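Local atomic coordinates of glucose dehydrogenase (Serratia sp. FS14, PDB entry 7CDY), a protein that belongs to the glucose/sorbosone dehydrogenase family and folds as a six-bladed beta-propeller that carries a bound calcium ion. Residues A[65-69]-A[128-132]; A[195-201]-A[270-274]; A[273-278]-A[327-331]. All coordinates share one frame; numbering follows the deposited sequence.

The three contacts follow one another round the beta-propeller, each joining neighbouring blades. Contact 1 packs strand 62-67 against 129-131, and contact 2 packs strand 192-198 against 267-273. Contact 3 carries on from the end of strand 267-273 into the loop that follows, which meets the turn before strand 330-334. Contacts 1 and 2 have centres about 12 Å apart and touch where K128, A130 and F131 pack against G195, L196 and L198. Contacts 2 and 3 are also about 12 Å apart between centres and share Y273 and D274. Between contacts 1 and 3 the nearest atoms are about 9 Å apart. Side-chain packing and loop bonds thus join successive blades.

Contact 1 (A[65-69]-A[128-132])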
loop_
_atom_site.group_PDB
_atom_site.type_symbol
_atom_site.label_atom_id
_atom_site.label_comp_id
_atom_site.label_asym_id
_atom_site.label_seq_id
_atom_site.Cartn_x
_atom_site.Cartn_y
_atom_site.Cartn_z
ATOM N N VAL A 65 4.802 2.794 6.743
ATOM C CA VAL A 65 5.723 2.375 7.794
ATOM C C VAL A 65 5.611 0.862 7.934
ATOM O O VAL A 65 4.506 0.316 8.019
ATOM C CB VAL A 65 5.462 3.105 9.128
ATOM C CG1 VAL A 65 4.022 2.919 9.637
ATOM C CG2 VAL A 65 6.470 2.657 10.184
ATOM N N LEU A 66 6.756 0.178 7.929
ATOM C CA LEU A 66 6.782 -1.280 8.010
ATOM C C LEU A 66 7.982 -1.746 8.826
ATOM O O LEU A 66 9.121 -1.757 8.328
ATOM C CB LEU A 66 6.779 -1.915 6.621
ATOM C CG LEU A 66 6.783 -3.448 6.566
ATOM C CD1 LEU A 66 5.687 -4.027 7.436
ATOM C CD2 LEU A 66 6.634 -3.958 5.130
ATOM N N PRO A 67 7.765 -2.146 10.073
ATOM C CA PRO A 67 8.827 -2.805 10.835
ATOM C C PRO A 67 9.315 -4.043 10.106
ATOM O O PRO A 67 8.565 -4.733 9.413
ATOM C CB PRO A 67 8.134 -3.184 12.146
ATOM C CG PRO A 67 6.987 -2.208 12.254
ATOM C CD PRO A 67 6.535 -1.992 10.853
ATOM N N ALA A 68 10.608 -4.304 10.236
ATOM C CA ALA A 68 11.159 -5.527 9.676
ATOM C C ALA A 68 10.513 -6.740 10.345
ATOM O O ALA A 68 10.050 -6.657 11.494
ATOM C CB ALA A 68 12.672 -5.566 9.906
ATOM N N PRO A 69 10.468 -7.888 9.657
ATOM C CA PRO A 69 9.917 -9.091 10.299
ATOM C C PRO A 69 10.593 -9.414 11.617
ATOM O O PRO A 69 9.929 -9.886 12.550
ATOM C CB PRO A 69 10.137 -10.192 9.248
ATOM C CG PRO A 69 10.224 -9.457 7.939
ATOM C CD PRO A 69 10.851 -8.125 8.250
ATOM N N LYS A 128 2.823 1.253 -1.047
ATOM C CA LYS A 128 2.644 0.162 -0.098
ATOM C C LYS A 128 3.836 -0.794 -0.130
ATOM O O LYS A 128 4.508 -0.963 -1.156
ATOM C CB LYS A 128 1.347 -0.605 -0.367
ATOM C CG LYS A 128 0.038 0.220 -0.283
ATOM C CD LYS A 128 -0.118 1.016 0.998
ATOM C CE LYS A 128 -0.891 0.283 2.075
ATOM N NZ LYS A 128 -0.979 1.115 3.318
ATOM N N LEU A 129 4.091 -1.409 1.020
ATOM C CA LEU A 129 5.206 -2.330 1.214
ATOM C C LEU A 129 4.678 -3.610 1.839
ATOM O O LEU A 129 3.708 -3.582 2.603
ATOM C CB LEU A 129 6.225 -1.754 2.202
ATOM C CG LEU A 129 6.801 -0.389 1.860
ATOM C CD1 LEU A 129 7.693 0.097 2.989
ATOM C CD2 LEU A 129 7.588 -0.420 0.555
ATOM N N ALA A 130 5.342 -4.737 1.555
ATOM C CA ALA A 130 4.992 -5.984 2.221
ATOM C C ALA A 130 6.153 -6.960 2.117
ATOM O O ALA A 130 6.795 -7.062 1.066
ATOM C CB ALA A 130 3.743 -6.621 1.593
ATOM N N PHE A 131 6.389 -7.700 3.196
ATOM C CA PHE A 131 7.357 -8.785 3.160
ATOM C C PHE A 131 6.664 -10.096 2.792
ATOM O O PHE A 131 5.514 -10.339 3.159
ATOM C CB PHE A 131 8.072 -8.911 4.512
ATOM C CG PHE A 131 9.126 -7.864 4.735
ATOM C CD1 PHE A 131 10.385 -8.006 4.172
ATOM C CD2 PHE A 131 8.868 -6.733 5.500
ATOM C CE1 PHE A 131 11.352 -7.035 4.358
ATOM C CE2 PHE A 131 9.847 -5.775 5.694
ATOM C CZ PHE A 131 11.084 -5.925 5.117
ATOM N N ASP A 132 7.370 -10.941 2.045
ATOM C CA ASP A 132 6.881 -12.292 1.801
ATOM C C ASP A 132 7.404 -13.243 2.886
ATOM O O ASP A 132 8.062 -12.826 3.838
ATOM C CB ASP A 132 7.146 -12.725 0.353
ATOM C CG ASP A 132 8.602 -13.125 0.086
ATOM O OD1 ASP A 132 9.442 -13.117 0.995
ATOM O OD2 ASP A 132 8.892 -13.448 -1.087
#
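One face of the F131 ring is covered by the pyrrolidine of P69, whose CD sits over the ring centre, 3.6 Å from the centroid and 12° off the normal, a CH-pi contact. P69 CG continues the cover toward the root of the ring, reaching F131 CG at 3.7 Å. L66 approaches the same ring obliquely, and its CD2 branch lies 3.6 Å from F131 CD2. Outside the two segments, Y78 meets F131 in an edge-to-face pair, so the ring is held by groups from several directions.

L66 is the wedge between the two strands. With CG anti to the backbone N (chi1 -179°), the side chain is carried toward the second strand, where its CD2 methyl reaches both F131 and L129, lying 3.7 Å from L129 CB. The same methyl rests 3.9 Å from the A130 backbone N. No hydrogen bond crosses the contact, and the strands, their axes 7.9 Å apart and inclined at 16°, meet through apolar side chains.

Each strand makes its backbone bonds within its own sheet, L66 with Y78 and A130 with F138, while E64, on strand 62-67 just before V65, accepts from L129 N and forms a salt bridge with K128. Nearly parallel first strands of successive blades, joined by side chains rather than by a shared sheet, are characteristic of the inner wall of a beta-propeller.

Contact 2 (A[195-201]-A[270-274]); sequences GLALNPW and MAFYD
Unusually, the ring of F272 lies against main chain: N199 CA stands over one face, 3.8 Å from the centroid and displaced toward the rim, in a CH-pi contact. F272 CG, anti to the carbonyl carbon, sends the ring toward N199 and P200. The N199 side chain stays on that side of the ring, ND2 ending above the rim 3.7 Å from F272 CE1. P200 adds its CD, 3.5 Å from F272 CB, and W201 CZ3 comes obliquely to F272 CD1.

An Asx turn shapes this corner. N199 OD1 accepts in its carbonyl plane from W201 N at 2.9 Å, and also from S202 N, fixing the bend that carries the indole to the second segment. There P200 CG covers one indole face, while Y273 O lies in the ring plane at the edge, 3.3 Å from W201 CZ2. W201 NE1 gives a weak, bent hydrogen bond to D274 OD1 (3.1 Å, 136°), an oxygen whose stronger partner is the salt-bridged R282. At the other end A197 CB packs on M270 CG at 3.6 Å in the modelled conformer.

Strands 192-198 and 267-273 run in the same general direction, 29° apart, each at one border of its own four-stranded antiparallel sheet. W206 of strand 205-210 meets F272 edge-to-face, and L285 of strand 284-289 packs on it, so the second strand of each sheet touches F272.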
loop_
_atom_site.group_PDB
_atom_site.type_symbol
_atom_site.label_atom_id
_atom_site.label_comp_id
_atom_site.label_asym_id
_atom_site.label_seq_id
_atom_site.Cartn_x
_atom_site.Cartn_y
_atom_site.Cartn_z
ATOM N N GLY A 195 -2.818 -1.051 -2.196
ATOM C CA GLY A 195 -2.991 -2.228 -1.370
ATOM C C GLY A 195 -1.955 -3.272 -1.725
ATOM O O GLY A 195 -1.719 -3.520 -2.914
ATOM N N LEU A 196 -1.349 -3.893 -0.716
ATOM C CA LEU A 196 -0.345 -4.928 -0.957
ATOM C C LEU A 196 -0.255 -5.792 0.289
ATOM O O LEU A 196 0.051 -5.280 1.371
ATOM C CB LEU A 196 1.006 -4.273 -1.248
ATOM C CG LEU A 196 2.101 -5.176 -1.809
ATOM C CD1 LEU A 196 1.773 -5.603 -3.234
ATOM C CD2 LEU A 196 3.452 -4.455 -1.763
ATOM N N ALA A 197 -0.484 -7.093 0.155
ATOM C CA ALA A 197 -0.491 -7.923 1.354
ATOM C C ALA A 197 -0.230 -9.379 1.011
ATOM O O ALA A 197 -0.596 -9.859 -0.064
ATOM C CB ALA A 197 -1.811 -7.793 2.116
ATOM N N LEU A 198 0.382 -10.079 1.961
ATOM C CA LEU A 198 0.696 -11.495 1.826
ATOM C C LEU A 198 -0.505 -12.326 2.258
ATOM O O LEU A 198 -0.980 -12.202 3.391
ATOM C CB LEU A 198 1.886 -11.801 2.727
ATOM C CG LEU A 198 2.344 -13.257 2.771
ATOM C CD1 LEU A 198 2.969 -13.661 1.449
ATOM C CD2 LEU A 198 3.323 -13.433 3.924
ATOM N N ASN A 199 -0.996 -13.162 1.360
ATOM C CA ASN A 199 -2.062 -14.094 1.709
ATOM C C ASN A 199 -1.507 -15.094 2.722
ATOM O O ASN A 199 -0.550 -15.819 2.409
ATOM C CB ASN A 199 -2.549 -14.789 0.436
ATOM C CG ASN A 199 -3.716 -15.741 0.684
ATOM O OD1 ASN A 199 -3.650 -16.602 1.568
ATOM N ND2 ASN A 199 -4.782 -15.594 -0.090
ATOM N N PRO A 200 -2.053 -15.155 3.941
ATOM C CA PRO A 200 -1.449 -15.995 4.988
ATOM C C PRO A 200 -1.643 -17.479 4.767
ATOM O O PRO A 200 -0.965 -18.281 5.423
ATOM C CB PRO A 200 -2.159 -15.526 6.264
ATOM C CG PRO A 200 -3.483 -15.024 5.790
ATOM C CD PRO A 200 -3.221 -14.408 4.433
ATOM N N TRP A 201 -2.530 -17.871 3.864
ATOM C CA TRP A 201 -2.798 -19.274 3.589
ATOM C C TRP A 201 -2.025 -19.801 2.392
ATOM O O TRP A 201 -1.520 -20.928 2.441
ATOM C CB TRP A 201 -4.307 -19.488 3.425
ATOM C CG TRP A 201 -5.035 -18.918 4.610
ATOM C CD1 TRP A 201 -5.044 -19.424 5.878
ATOM C CD2 TRP A 201 -5.798 -17.703 4.658
ATOM N NE1 TRP A 201 -5.783 -18.616 6.707
ATOM C CE2 TRP A 201 -6.256 -17.552 5.984
ATOM C CE3 TRP A 201 -6.155 -16.741 3.706
ATOM C CZ2 TRP A 201 -7.047 -16.475 6.385
ATOM C CZ3 TRP A 201 -6.936 -15.668 4.106
ATOM C CH2 TRP A 201 -7.369 -15.544 5.436
ATOM N N MET A 270 -5.294 -2.960 2.749
ATOM C CA MET A 270 -5.804 -4.313 2.589
ATOM C C MET A 270 -5.191 -5.213 3.646
ATOM O O MET A 270 -3.998 -5.112 3.945
ATOM C CB MET A 270 -5.586 -4.882 1.171
ATOM C CG MET A 270 -4.192 -5.415 0.890
ATOM S SD MET A 270 -3.916 -6.014 -0.806
ATOM C CE MET A 270 -5.000 -7.434 -0.900
ATOM N N ALA A 271 -6.020 -6.089 4.199
ATOM C CA ALA A 271 -5.601 -7.030 5.231
ATOM C C ALA A 271 -6.429 -8.301 5.138
ATOM O O ALA A 271 -7.657 -8.235 5.045
ATOM C CB ALA A 271 -5.763 -6.428 6.631
ATOM N N PHE A 272 -5.762 -9.452 5.185
ATOM C CA PHE A 272 -6.422 -10.744 5.314
ATOM C C PHE A 272 -6.674 -11.037 6.788
ATOM O O PHE A 272 -5.800 -10.816 7.634
ATOM C CB PHE A 272 -5.522 -11.847 4.760
ATOM C CG PHE A 272 -5.251 -11.746 3.281
ATOM C CD1 PHE A 272 -6.103 -12.343 2.357
ATOM C CD2 PHE A 272 -4.115 -11.087 2.808
ATOM C CE1 PHE A 272 -5.834 -12.270 0.998
ATOM C CE2 PHE A 272 -3.855 -11.003 1.457
ATOM C CZ PHE A 272 -4.706 -11.596 0.552
ATOM N N TYR A 273 -7.868 -11.537 7.110
ATOM C CA TYR A 273 -8.210 -11.834 8.500
ATOM C C TYR A 273 -7.925 -13.306 8.787
ATOM O O TYR A 273 -8.604 -14.193 8.263
ATOM C CB TYR A 273 -9.651 -11.457 8.843
ATOM C CG TYR A 273 -9.898 -11.563 10.331
ATOM C CD1 TYR A 273 -9.635 -10.487 11.175
ATOM C CD2 TYR A 273 -10.341 -12.757 10.902
ATOM C CE1 TYR A 273 -9.832 -10.584 12.548
ATOM C CE2 TYR A 273 -10.543 -12.863 12.280
ATOM C CZ TYR A 273 -10.283 -11.776 13.091
ATOM O OH TYR A 273 -10.484 -11.873 14.454
ATOM N N ASP A 274 -6.920 -13.555 9.631
ATOM C CA ASP A 274 -6.524 -14.898 10.044
ATOM C C ASP A 274 -6.527 -15.027 11.565
ATOM O O ASP A 274 -5.791 -15.839 12.134
ATOM C CB ASP A 274 -5.153 -15.253 9.460
ATOM C CG ASP A 274 -4.815 -16.737 9.574
ATOM O OD1 ASP A 274 -5.738 -17.580 9.595
ATOM O OD2 ASP A 274 -3.606 -17.055 9.639
#

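Contact 3 (A[273-278]-A[327-331]); sequences YDGQRF and DGYLY
Two carbonyls in the turn before strand 330-334 take up the side chains of Y273 and R277. Y273 OH donates to G328 O at 2.6 Å, oblique to the carbonyl, and the same hydroxyl accepts from F278 N, so it bridges the two segments and pins the 273-278 loop. R277 NE donates to D327 O at 2.7 Å (159°), with the oxygen close to the guanidinium plane; NH1 adds a weaker bond of 3.1 Å to that oxygen.

Around these bonds lies the Y329 ring. R277 runs across one face of it, CD making a CH-pi contact 3.8 Å from the centroid, and the bend at chi3 (-56°) lays the guanidinium over the ring rim, the planes close to parallel. F278 comes to the same face edge-on, a T-shaped pair with centroids 5.4 Å apart and planes at 80°. R277 CG in turn covers a face of F278, so the arginine chain touches both rings.

The turn itself is set by D327, whose OD1 accepts from Y329 N (3.1 Å) in an Asx turn, while its other carboxylate oxygen makes a very short bond with Y331 OH. G328, at a positive phi that suits a residue without a side chain, presents its carbonyl O to Y273 OH, with F278 CD2 nearby.

Further out, K343 of strand 339-345 makes a cation-pi contact with Y329, and L330 bonds through its backbone to V344 on that strand. Y273 and L330 both pack on F286 of strand 284-289, which places the contact between the sheet bordered by strand 267-273 and the one containing 330-334.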
loop_
_atom_site.group_PDB
_atom_site.type_symbol
_atom_site.label_atom_id
_atom_site.label_comp_id
_atom_site.label_asym_id
_atom_site.label_seq_id
_atom_site.Cartn_x
_atom_site.Cartn_y
_atom_site.Cartn_z
ATOM N N TYR A 273 -7.868 -11.537 7.110
ATOM C CA TYR A 273 -8.210 -11.834 8.500
ATOM C C TYR A 273 -7.925 -13.306 8.787
ATOM O O TYR A 273 -8.604 -14.193 8.263
ATOM C CB TYR A 273 -9.651 -11.457 8.843
ATOM C CG TYR A 273 -9.898 -11.563 10.331
ATOM C CD1 TYR A 273 -9.635 -10.487 11.175
ATOM C CD2 TYR A 273 -10.341 -12.757 10.902
ATOM C CE1 TYR A 273 -9.832 -10.584 12.548
ATOM C CE2 TYR A 273 -10.543 -12.863 12.280
ATOM C CZ TYR A 273 -10.283 -11.776 13.091
ATOM O OH TYR A 273 -10.484 -11.873 14.454
ATOM N N ASP A 274 -6.920 -13.555 9.631
ATOM C CA ASP A 274 -6.524 -14.898 10.044
ATOM C C ASP A 274 -6.527 -15.027 11.565
ATOM O O ASP A 274 -5.791 -15.839 12.134
ATOM C CB ASP A 274 -5.153 -15.253 9.460
ATOM C CG ASP A 274 -4.815 -16.737 9.574
ATOM O OD1 ASP A 274 -5.738 -17.580 9.595
ATOM O OD2 ASP A 274 -3.606 -17.055 9.639
ATOM N N GLY A 275 -7.345 -14.218 12.241
ATOM C CA GLY A 275 -7.434 -14.260 13.686
ATOM C C GLY A 275 -8.410 -15.316 14.170
ATOM O O GLY A 275 -9.067 -16.008 13.395
ATOM N N GLN A 276 -8.496 -15.436 15.498
ATOM C CA GLN A 276 -9.438 -16.350 16.126
ATOM C C GLN A 276 -10.596 -15.648 16.817
ATOM O O GLN A 276 -11.595 -16.302 17.128
ATOM C CB GLN A 276 -8.724 -17.246 17.151
ATOM C CG GLN A 276 -7.915 -18.390 16.550
ATOM C CD GLN A 276 -8.669 -19.152 15.475
ATOM O OE1 GLN A 276 -9.813 -19.563 15.672
ATOM N NE2 GLN A 276 -8.025 -19.348 14.330
ATOM N N ARG A 277 -10.488 -14.341 17.063
ATOM C CA ARG A 277 -11.513 -13.657 17.844
ATOM C C ARG A 277 -12.862 -13.660 17.135
ATOM O O ARG A 277 -13.904 -13.847 17.771
ATOM C CB ARG A 277 -11.074 -12.229 18.154
ATOM C CG ARG A 277 -12.120 -11.440 18.902
ATOM C CD ARG A 277 -11.609 -10.071 19.282
ATOM N NE ARG A 277 -10.376 -10.133 20.057
ATOM C CZ ARG A 277 -10.332 -10.249 21.379
ATOM N NH1 ARG A 277 -9.161 -10.294 22.000
ATOM N NH2 ARG A 277 -11.458 -10.319 22.078
ATOM N N PHE A 278 -12.868 -13.445 15.817
ATOM C CA PHE A 278 -14.095 -13.354 15.029
ATOM C C PHE A 278 -14.038 -14.430 13.953
ATOM O O PHE A 278 -13.650 -14.161 12.804
ATOM C CB PHE A 278 -14.267 -11.956 14.437
ATOM C CG PHE A 278 -14.301 -10.875 15.471
ATOM C CD1 PHE A 278 -15.336 -10.817 16.396
ATOM C CD2 PHE A 278 -13.293 -9.926 15.542
ATOM C CE1 PHE A 278 -15.373 -9.828 17.358
ATOM C CE2 PHE A 278 -13.321 -8.939 16.501
ATOM C CZ PHE A 278 -14.365 -8.887 17.415
ATOM N N ASP A 327 -4.449 -8.926 18.224
ATOM C CA ASP A 327 -5.512 -9.159 19.192
ATOM C C ASP A 327 -6.811 -9.630 18.553
ATOM O O ASP A 327 -7.802 -9.818 19.265
ATOM C CB ASP A 327 -5.777 -7.883 20.002
ATOM C CG ASP A 327 -6.147 -6.694 19.126
ATOM O OD1 ASP A 327 -6.215 -6.853 17.887
ATOM O OD2 ASP A 327 -6.382 -5.596 19.678
ATOM N N GLY A 328 -6.839 -9.800 17.233
ATOM C CA GLY A 328 -8.024 -10.258 16.548
ATOM C C GLY A 328 -8.975 -9.179 16.072
ATOM O O GLY A 328 -10.034 -9.517 15.538
ATOM N N TYR A 329 -8.648 -7.902 16.257
ATOM C CA TYR A 329 -9.451 -6.806 15.732
ATOM C C TYR A 329 -8.811 -6.242 14.469
ATOM O O TYR A 329 -7.621 -6.434 14.211
ATOM C CB TYR A 329 -9.577 -5.681 16.765
ATOM C CG TYR A 329 -10.476 -5.995 17.938
ATOM C CD1 TYR A 329 -9.969 -6.612 19.077
ATOM C CD2 TYR A 329 -11.824 -5.672 17.909
ATOM C CE1 TYR A 329 -10.785 -6.892 20.158
ATOM C CE2 TYR A 329 -12.650 -5.952 18.983
ATOM C CZ TYR A 329 -12.122 -6.564 20.100
ATOM O OH TYR A 329 -12.947 -6.841 21.170
ATOM N N LEU A 330 -9.619 -5.543 13.678
ATOM C CA LEU A 330 -9.092 -4.758 12.570
ATOM C C LEU A 330 -8.789 -3.352 13.057
ATOM O O LEU A 330 -9.487 -2.815 13.918
ATOM C CB LEU A 330 -10.103 -4.678 11.426
ATOM C CG LEU A 330 -10.435 -5.971 10.694
ATOM C CD1 LEU A 330 -11.526 -5.709 9.678
ATOM C CD2 LEU A 330 -9.197 -6.526 10.009
ATOM N N TYR A 331 -7.743 -2.756 12.493
ATOM C CA TYR A 331 -7.336 -1.398 12.816
ATOM C C TYR A 331 -7.326 -0.570 11.537
ATOM O O TYR A 331 -6.727 -0.977 10.534
ATOM C CB TYR A 331 -5.962 -1.391 13.501
ATOM C CG TYR A 331 -6.022 -1.898 14.928
ATOM C CD1 TYR A 331 -6.143 -3.257 15.200
ATOM C CD2 TYR A 331 -5.991 -1.016 15.995
ATOM C CE1 TYR A 331 -6.219 -3.720 16.512
ATOM C CE2 TYR A 331 -6.058 -1.468 17.302
ATOM C CZ TYR A 331 -6.175 -2.816 17.551
ATOM O OH TYR A 331 -6.242 -3.253 18.861
#